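Side-chain contacts in uncharacterized protein (Bacteroides eggerthii, PDB 4FTD), which is of unknown function but combines a six-bladed beta-propeller with an immunoglobulin-like domain and may take part in carbohydrate metabolism: residues A[260-265]-A[309-314]; A[137-142]-A[434-439]. One frame throughout, in Å; residues are numbered along the deposited sequence.

After an N-terminal mixed sheet, probably the immunoglobulin-like domain, the chain adds strand 120-125 to the edge of the sheet that its last strands will complete, and then enters strand 138-143. Interaction 2 opens there and closes only at 434-439, 292 residues on, so that its loop takes in nearly the whole circuit of the propeller. Interaction 1 is nested inside it: 260-265 and 309-314 close a loop of 43 residues between two sheets consecutive in the chain. The contacts do not touch, their centres lying about 20 Å apart. Interaction 1 joins two blades in mid-circuit, interaction 2 the blade begun by 138-143 to the closing one.

Interaction 1 (A[260-265]-A[309-314]); sequences FIFFGD and DQYLWS
Phe262 and Tyr311 meet through their rings alone, because the two strands stand well apart: the closest CA atoms, those of Phe262 and Trp313, are 10.4 Å apart, and no hydrogen bond links the segments. Phe262 brings its ring edge over one face of Tyr311 in an offset edge-to-face stack, with centroids 5.5 Å apart and planes at 72°. The overlap is not central: Phe262 CZ is the atom over the face, 4.0 Å from Tyr311 CE2, while Phe262 CE1 lies past the rim, 3.7 Å from the same Tyr311 CE2. Phe262 has CG beside its backbone N (chi1 -67°), and a chi2 of 91° turns the ring so that this edge leads. The far end of Tyr311 reaches Phe260, where the hydroxyl lies at the ring edge, near its plane, with Tyr311 OH 3.5 Å from Phe260 CD2. One tyrosine thus spans both phenylalanines, offering a face to Phe262 and its OH to Phe260. Val302 packs against both Phe262 and Tyr311, while Lys273 makes a cation-pi contact with Phe260. Strands 259-264 and 311-315 each lie second in a four-stranded antiparallel sheet, and these sheets follow one another in the chain. Blades of a beta-propeller pack face to face through side chains, here through an aromatic cluster.

Interaction 2 (A[137-142]-A[434-439]); sequences YTRCAS and SRTQSG
Thr436 lays its hydroxyl against the backbone of Arg139, and this is the tight part of the contact: Thr436 OG1 sits 3.3 Å from Arg139 CA. With OG1 beside its own backbone N (chi1 -55°), Thr436 CG2, anti to that N, reaches the same segment one residue earlier, 3.6 Å from Thr138 O. The hydroxyl is hydrogen-bonded to Leu411 O; toward Arg139 it makes only packing contacts. Farther along the strand, Ala141 CB closes on Ser434 OG at 3.4 Å. The looser side lies toward the turn, where a water 2.6 Å from Thr138 O accepts from Gln437 N at 2.9 Å and so links the segments. Beyond it, Ser438 and Gly439 form a classic beta bulge opposite Arg435, whose carbonyl O takes both their N-H groups. The Arg435 guanidinium braces the turn: NH1 donates a hydrogen bond to Ser438 OG (2.8 Å), the hydroxyl 22° out of the guanidinium plane. Strand 138-143 edges its own sheet, paired with 147-152, and the Arg139 side chain leans on strand 190-198 of the following sheet. On the other side, strand 426-435 runs between 412-420 and 439-446, and Gln413 of strand 412-420 hydrogen-bonds Arg139 O.

Interaction 1 (A[260-265]-A[309-314])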
ATOM      1  N   PHE A 260      10.453  -0.088  18.381  1.00 43.64           N
ATOM      2  CA  PHE A 260      11.910  -0.109  18.139  1.00 42.78           C
ATOM      3  C   PHE A 260      12.223   0.744  16.917  1.00 46.16           C
ATOM      4  O   PHE A 260      11.459   0.753  15.961  1.00 43.53           O
ATOM      5  CB  PHE A 260      12.358  -1.497  17.779  1.00 46.46           C
ATOM      6  CG  PHE A 260      12.181  -2.486  18.872  1.00 45.35           C
ATOM      7  CD1 PHE A 260      12.963  -2.403  20.009  1.00 50.10           C
ATOM      8  CD2 PHE A 260      11.198  -3.483  18.790  1.00 46.83           C
ATOM      9  CE1 PHE A 260      12.804  -3.327  21.059  1.00 49.47           C
ATOM     10  CE2 PHE A 260      11.026  -4.398  19.833  1.00 50.94           C
ATOM     11  CZ  PHE A 260      11.826  -4.318  20.968  1.00 55.26           C
ATOM     12  N   ILE A 261      13.374   1.388  16.933  1.00 39.33           N
ATOM     13  CA  ILE A 261      13.908   2.018  15.761  1.00 38.37           C
ATOM     14  C   ILE A 261      15.152   1.167  15.353  1.00 41.22           C
ATOM     15  O   ILE A 261      16.063   0.906  16.160  1.00 39.71           O
ATOM     16  CB  ILE A 261      14.296   3.462  16.000  1.00 41.60           C
ATOM     17  CG1 ILE A 261      13.153   4.221  16.695  1.00 42.84           C
ATOM     18  CG2 ILE A 261      14.681   4.111  14.633  1.00 37.34           C
ATOM     19  CD1 ILE A 261      13.542   5.505  17.419  1.00 42.69           C
ATOM     20  N   PHE A 262      15.203   0.767  14.098  1.00 37.69           N
ATOM     21  CA  PHE A 262      16.328   0.010  13.575  1.00 35.18           C
ATOM     22  C   PHE A 262      17.209   0.946  12.744  1.00 45.32           C
ATOM     23  O   PHE A 262      16.712   1.567  11.796  1.00 35.22           O
ATOM     24  CB  PHE A 262      15.850  -1.122  12.688  1.00 36.35           C
ATOM     25  CG  PHE A 262      15.097  -2.218  13.425  1.00 44.19           C
ATOM     26  CD1 PHE A 262      13.714  -2.167  13.560  1.00 41.22           C
ATOM     27  CD2 PHE A 262      15.768  -3.330  13.896  1.00 43.19           C
ATOM     28  CE1 PHE A 262      13.032  -3.189  14.179  1.00 44.16           C
ATOM     29  CE2 PHE A 262      15.088  -4.328  14.574  1.00 47.06           C
ATOM     30  CZ  PHE A 262      13.712  -4.250  14.699  1.00 43.37           C
ATOM     31  N   PHE A 263      18.509   0.933  13.028  1.00 39.64           N
ATOM     32  CA  PHE A 263      19.471   1.780  12.327  1.00 36.66           C
ATOM     33  C   PHE A 263      20.603   0.918  11.811  1.00 36.90           C
ATOM     34  O   PHE A 263      21.424   0.425  12.596  1.00 40.29           O
ATOM     35  CB  PHE A 263      20.054   2.815  13.243  1.00 37.35           C
ATOM     36  CG  PHE A 263      19.089   3.847  13.770  1.00 35.17           C
ATOM     37  CD1 PHE A 263      18.623   4.879  12.982  1.00 36.56           C
ATOM     38  CD2 PHE A 263      18.729   3.820  15.108  1.00 35.26           C
ATOM     39  CE1 PHE A 263      17.841   5.891  13.534  1.00 35.21           C
ATOM     40  CE2 PHE A 263      17.984   4.800  15.669  1.00 40.51           C
ATOM     41  CZ  PHE A 263      17.540   5.847  14.899  1.00 35.80           C
ATOM     42  N   GLY A 264      20.667   0.716  10.509  1.00 34.62           N
ATOM     43  CA  GLY A 264      21.783  -0.098   9.947  1.00 35.84           C
ATOM     44  C   GLY A 264      23.062   0.707   9.788  1.00 36.20           C
ATOM     45  O   GLY A 264      23.013   1.855   9.395  1.00 40.19           O
ATOM     46  N   ASP A 265      24.211   0.110  10.043  1.00 38.34           N
ATOM     47  CA  ASP A 265      25.476   0.831   9.862  1.00 37.91           C
ATOM     48  C   ASP A 265      25.753   0.980   8.368  1.00 40.49           C
ATOM     49  O   ASP A 265      25.207   0.217   7.530  1.00 42.52           O
ATOM     50  CB  ASP A 265      26.660   0.250  10.656  1.00 43.05           C
ATOM     51  CG  ASP A 265      27.164  -1.095  10.162  1.00 50.16           C
ATOM     52  OD1 ASP A 265      26.379  -1.888   9.654  1.00 51.82           O
ATOM     53  OD2 ASP A 265      28.367  -1.403  10.359  1.00 54.14           O
ATOM     54  N   ASP A 309       4.845 -10.130  16.247  1.00 58.38           N
ATOM     55  CA  ASP A 309       6.272 -10.107  16.674  1.00 65.18           C
ATOM     56  C   ASP A 309       7.275 -10.376  15.508  1.00 60.48           C
ATOM     57  O   ASP A 309       8.457 -10.651  15.745  1.00 64.54           O
ATOM     58  CB  ASP A 309       6.495 -11.058  17.890  1.00 76.50           C
ATOM     59  CG  ASP A 309       6.016 -12.529  17.638  1.00 93.96           C
ATOM     60  OD1 ASP A 309       5.538 -12.881  16.531  1.00 87.33           O
ATOM     61  OD2 ASP A 309       6.106 -13.353  18.576  1.00111.08           O
ATOM     62  N   GLN A 310       6.801 -10.299  14.259  1.00 56.57           N
ATOM     63  CA  GLN A 310       7.648 -10.490  13.072  1.00 55.43           C
ATOM     64  C   GLN A 310       7.760  -9.229  12.232  1.00 51.21           C
ATOM     65  O   GLN A 310       6.933  -8.326  12.312  1.00 51.24           O
ATOM     66  CB  GLN A 310       7.103 -11.588  12.205  1.00 54.25           C
ATOM     67  CG  GLN A 310       7.021 -12.931  12.900  1.00 58.26           C
ATOM     68  CD  GLN A 310       6.456 -13.985  11.982  1.00 62.13           C
ATOM     69  OE1 GLN A 310       5.448 -13.738  11.292  1.00 61.42           O
ATOM     70  NE2 GLN A 310       7.093 -15.163  11.948  1.00 60.79           N
ATOM     71  N   TYR A 311       8.825  -9.179  11.439  1.00 50.29           N
ATOM     72  CA  TYR A 311       9.218  -7.988  10.666  1.00 45.03           C
ATOM     73  C   TYR A 311       9.622  -8.401   9.268  1.00 41.71           C
ATOM     74  O   TYR A 311       9.945  -9.580   9.034  1.00 49.86           O
ATOM     75  CB  TYR A 311      10.432  -7.291  11.324  1.00 43.74           C
ATOM     76  CG  TYR A 311      10.161  -6.790  12.729  1.00 46.47           C
ATOM     77  CD1 TYR A 311      10.011  -7.680  13.813  1.00 51.72           C
ATOM     78  CD2 TYR A 311      10.027  -5.425  12.982  1.00 50.53           C
ATOM     79  CE1 TYR A 311       9.720  -7.209  15.085  1.00 57.71           C
ATOM     80  CE2 TYR A 311       9.757  -4.954  14.256  1.00 54.27           C
ATOM     81  CZ  TYR A 311       9.602  -5.847  15.301  1.00 58.71           C
ATOM     82  OH  TYR A 311       9.298  -5.359  16.546  1.00 56.52           O
ATOM     83  N   LEU A 312       9.625  -7.432   8.350  1.00 49.50           N
ATOM     84  CA  LEU A 312      10.109  -7.670   7.008  1.00 43.73           C
ATOM     85  C   LEU A 312      11.393  -6.860   6.874  1.00 45.06           C
ATOM     86  O   LEU A 312      11.437  -5.698   7.193  1.00 43.57           O
ATOM     87  CB  LEU A 312       9.091  -7.296   5.951  1.00 45.03           C
ATOM     88  CG  LEU A 312       7.796  -8.081   5.836  1.00 49.20           C
ATOM     89  CD1 LEU A 312       7.046  -7.514   4.634  1.00 44.39           C
ATOM     90  CD2 LEU A 312       8.081  -9.579   5.666  1.00 46.66           C
ATOM     91  N   TRP A 313      12.456  -7.523   6.445  1.00 45.48           N
ATOM     92  CA  TRP A 313      13.731  -6.897   6.190  1.00 44.53           C
ATOM     93  C   TRP A 313      14.020  -6.992   4.705  1.00 45.23           C
ATOM     94  O   TRP A 313      13.835  -8.039   4.103  1.00 42.00           O
ATOM     95  CB  TRP A 313      14.809  -7.649   6.955  1.00 45.42           C
ATOM     96  CG  TRP A 313      16.234  -7.260   6.688  1.00 44.36           C
ATOM     97  CD1 TRP A 313      16.716  -6.007   6.405  1.00 43.23           C
ATOM     98  CD2 TRP A 313      17.375  -8.106   6.776  1.00 46.88           C
ATOM     99  NE1 TRP A 313      18.069  -6.030   6.268  1.00 44.98           N
ATOM    100  CE2 TRP A 313      18.513  -7.301   6.520  1.00 42.64           C
ATOM    101  CE3 TRP A 313      17.555  -9.473   7.032  1.00 49.08           C
ATOM    102  CZ2 TRP A 313      19.805  -7.809   6.498  1.00 46.33           C
ATOM    103  CZ3 TRP A 313      18.862  -9.992   7.020  1.00 52.71           C
ATOM    104  CH2 TRP A 313      19.968  -9.157   6.759  1.00 54.41           C
ATOM    105  N   SER A 314      14.421  -5.878   4.115  1.00 42.79           N
ATOM    106  CA  SER A 314      14.952  -5.882   2.771  1.00 46.21           C
ATOM    107  C   SER A 314      16.020  -4.810   2.596  1.00 44.61           C
ATOM    108  O   SER A 314      16.193  -3.890   3.447  1.00 43.38           O
ATOM    109  CB  SER A 314      13.852  -5.766   1.703  1.00 44.38           C
ATOM    110  OG  SER A 314      13.434  -4.417   1.511  1.00 39.61           O
TER

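Interaction 2 (A[137-142]-A[434-439])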
ATOM      1  N   TYR A 137      20.919  16.433  -0.508  1.00 38.79           N
ATOM      2  CA  TYR A 137      20.764  17.066   0.824  1.00 38.95           C
ATOM      3  C   TYR A 137      19.431  16.741   1.492  1.00 39.04           C
ATOM      4  O   TYR A 137      19.230  17.072   2.632  1.00 37.32           O
ATOM      5  CB  TYR A 137      21.034  18.586   0.753  1.00 38.80           C
ATOM      6  CG  TYR A 137      22.516  18.830   0.751  1.00 42.11           C
ATOM      7  CD1 TYR A 137      23.261  18.564  -0.386  1.00 51.71           C
ATOM      8  CD2 TYR A 137      23.186  19.246   1.890  1.00 49.25           C
ATOM      9  CE1 TYR A 137      24.637  18.755  -0.408  1.00 64.23           C
ATOM     10  CE2 TYR A 137      24.569  19.429   1.891  1.00 58.27           C
ATOM     11  CZ  TYR A 137      25.290  19.161   0.740  1.00 61.67           C
ATOM     12  OH  TYR A 137      26.659  19.363   0.678  1.00 75.69           O
ATOM     13  N   THR A 138      18.533  16.075   0.783  1.00 38.66           N
ATOM     14  CA  THR A 138      17.291  15.560   1.381  1.00 35.98           C
ATOM     15  C   THR A 138      17.219  14.093   1.006  1.00 37.88           C
ATOM     16  O   THR A 138      17.171  13.760  -0.167  1.00 38.01           O
ATOM     17  CB  THR A 138      16.023  16.254   0.796  1.00 37.05           C
ATOM     18  OG1 THR A 138      16.049  17.647   1.066  1.00 40.62           O
ATOM     19  CG2 THR A 138      14.743  15.630   1.381  1.00 34.77           C
ATOM     20  N   ARG A 139      17.226  13.228   2.006  1.00 32.53           N
ATOM     21  CA  ARG A 139      17.256  11.755   1.807  1.00 35.13           C
ATOM     22  C   ARG A 139      16.078  11.036   2.417  1.00 35.82           C
ATOM     23  O   ARG A 139      15.975   9.808   2.380  1.00 37.24           O
ATOM     24  CB  ARG A 139      18.550  11.203   2.384  1.00 36.50           C
ATOM     25  CG  ARG A 139      19.751  11.796   1.706  1.00 38.36           C
ATOM     26  CD  ARG A 139      21.057  11.167   2.154  1.00 37.56           C
ATOM     27  NE  ARG A 139      22.150  11.910   1.497  1.00 37.45           N
ATOM     28  CZ  ARG A 139      23.430  11.546   1.538  1.00 43.50           C
ATOM     29  NH1 ARG A 139      23.792  10.455   2.159  1.00 41.79           N
ATOM     30  NH2 ARG A 139      24.356  12.282   0.963  1.00 43.22           N
ATOM     31  N   CYS A 140      15.125  11.799   2.935  1.00 35.33           N
ATOM     32  CA  CYS A 140      13.992  11.216   3.593  1.00 36.32           C
ATOM     33  C   CYS A 140      12.769  12.108   3.590  1.00 38.05           C
ATOM     34  O   CYS A 140      12.867  13.295   3.843  1.00 34.40           O
ATOM     35  CB  CYS A 140      14.343  10.959   5.036  1.00 41.92           C
ATOM     36  SG  CYS A 140      13.189   9.946   6.017  1.00 39.35           S
ATOM     37  N   ALA A 141      11.628  11.477   3.374  1.00 36.30           N
ATOM     38  CA  ALA A 141      10.311  12.068   3.497  1.00 37.58           C
ATOM     39  C   ALA A 141       9.379  11.012   4.086  1.00 37.83           C
ATOM     40  O   ALA A 141       9.611   9.814   3.947  1.00 40.14           O
ATOM     41  CB  ALA A 141       9.806  12.599   2.112  1.00 35.28           C
ATOM     42  N   SER A 142       8.349  11.454   4.800  1.00 37.15           N
ATOM     43  CA  SER A 142       7.390  10.585   5.428  1.00 38.85           C
ATOM     44  C   SER A 142       5.980  11.232   5.303  1.00 39.15           C
ATOM     45  O   SER A 142       5.868  12.403   5.005  1.00 39.93           O
ATOM     46  CB  SER A 142       7.785  10.351   6.893  1.00 37.02           C
ATOM     47  OG  SER A 142       6.877   9.489   7.580  1.00 40.47           O
ATOM     48  N   SER A 434       8.697   7.922  -1.463  1.00 38.26           N
ATOM     49  CA  SER A 434       9.663   8.983  -1.707  1.00 38.42           C
ATOM     50  C   SER A 434      11.004   8.344  -1.978  1.00 40.97           C
ATOM     51  O   SER A 434      11.380   7.412  -1.285  1.00 38.23           O
ATOM     52  CB  SER A 434       9.841   9.859  -0.460  1.00 42.52           C
ATOM     53  OG  SER A 434      10.665  10.994  -0.794  1.00 45.70           O
ATOM     54  N   ARG A 435      11.760   8.912  -2.897  1.00 39.28           N
ATOM     55  CA  ARG A 435      13.066   8.415  -3.233  1.00 37.90           C
ATOM     56  C   ARG A 435      14.018   9.561  -3.521  1.00 35.65           C
ATOM     57  O   ARG A 435      13.697  10.511  -4.273  1.00 37.91           O
ATOM     58  CB  ARG A 435      12.956   7.435  -4.367  1.00 39.82           C
ATOM     59  CG  ARG A 435      14.259   6.732  -4.698  1.00 40.09           C
ATOM     60  CD  ARG A 435      14.967   7.389  -5.863  1.00 43.43           C
ATOM     61  NE  ARG A 435      16.165   6.684  -6.262  1.00 42.97           N
ATOM     62  CZ  ARG A 435      16.982   7.079  -7.231  1.00 41.30           C
ATOM     63  NH1 ARG A 435      16.746   8.203  -7.889  1.00 43.45           N
ATOM     64  NH2 ARG A 435      18.045   6.340  -7.547  1.00 45.45           N
ATOM     65  N   THR A 436      15.202   9.477  -2.921  1.00 36.54           N
ATOM     66  CA  THR A 436      16.239  10.524  -3.034  1.00 36.82           C
ATOM     67  C   THR A 436      16.628  10.844  -4.474  1.00 34.45           C
ATOM     68  O   THR A 436      16.963   9.936  -5.229  1.00 38.49           O
ATOM     69  CB  THR A 436      17.489  10.155  -2.235  1.00 40.59           C
ATOM     70  OG1 THR A 436      17.090   9.907  -0.883  1.00 39.07           O
ATOM     71  CG2 THR A 436      18.559  11.262  -2.304  1.00 36.39           C
ATOM     72  N   GLN A 437      16.534  12.118  -4.824  1.00 41.75           N
ATOM     73  CA  GLN A 437      16.824  12.642  -6.184  1.00 40.09           C
ATOM     74  C   GLN A 437      15.767  12.254  -7.247  1.00 41.53           C
ATOM     75  O   GLN A 437      16.002  12.433  -8.452  1.00 45.25           O
ATOM     76  CB  GLN A 437      18.279  12.346  -6.653  1.00 44.49           C
ATOM     77  CG  GLN A 437      19.320  13.044  -5.789  1.00 54.34           C
ATOM     78  CD  GLN A 437      20.766  12.682  -6.134  1.00 55.30           C
ATOM     79  OE1 GLN A 437      21.542  12.221  -5.286  1.00 62.55           O
ATOM     80  NE2 GLN A 437      21.114  12.848  -7.373  1.00 59.16           N
ATOM     81  N   SER A 438      14.604  11.778  -6.816  1.00 40.90           N
ATOM     82  CA  SER A 438      13.470  11.541  -7.722  1.00 39.90           C
ATOM     83  C   SER A 438      12.216  12.266  -7.269  1.00 41.00           C
ATOM     84  O   SER A 438      11.461  12.712  -8.079  1.00 39.86           O
ATOM     85  CB  SER A 438      13.148  10.081  -7.851  1.00 44.43           C
ATOM     86  OG  SER A 438      14.261   9.369  -8.310  1.00 42.01           O
ATOM     87  N   GLY A 439      11.970  12.354  -5.964  1.00 36.88           N
ATOM     88  CA  GLY A 439      10.800  13.044  -5.447  1.00 41.64           C
ATOM     89  C   GLY A 439       9.837  12.081  -4.739  1.00 41.74           C
ATOM     90  O   GLY A 439      10.230  11.016  -4.325  1.00 41.39           O
TER
HETATM   91  O   HOH W   1      16.572  14.078  -2.720  1.00 47.97           O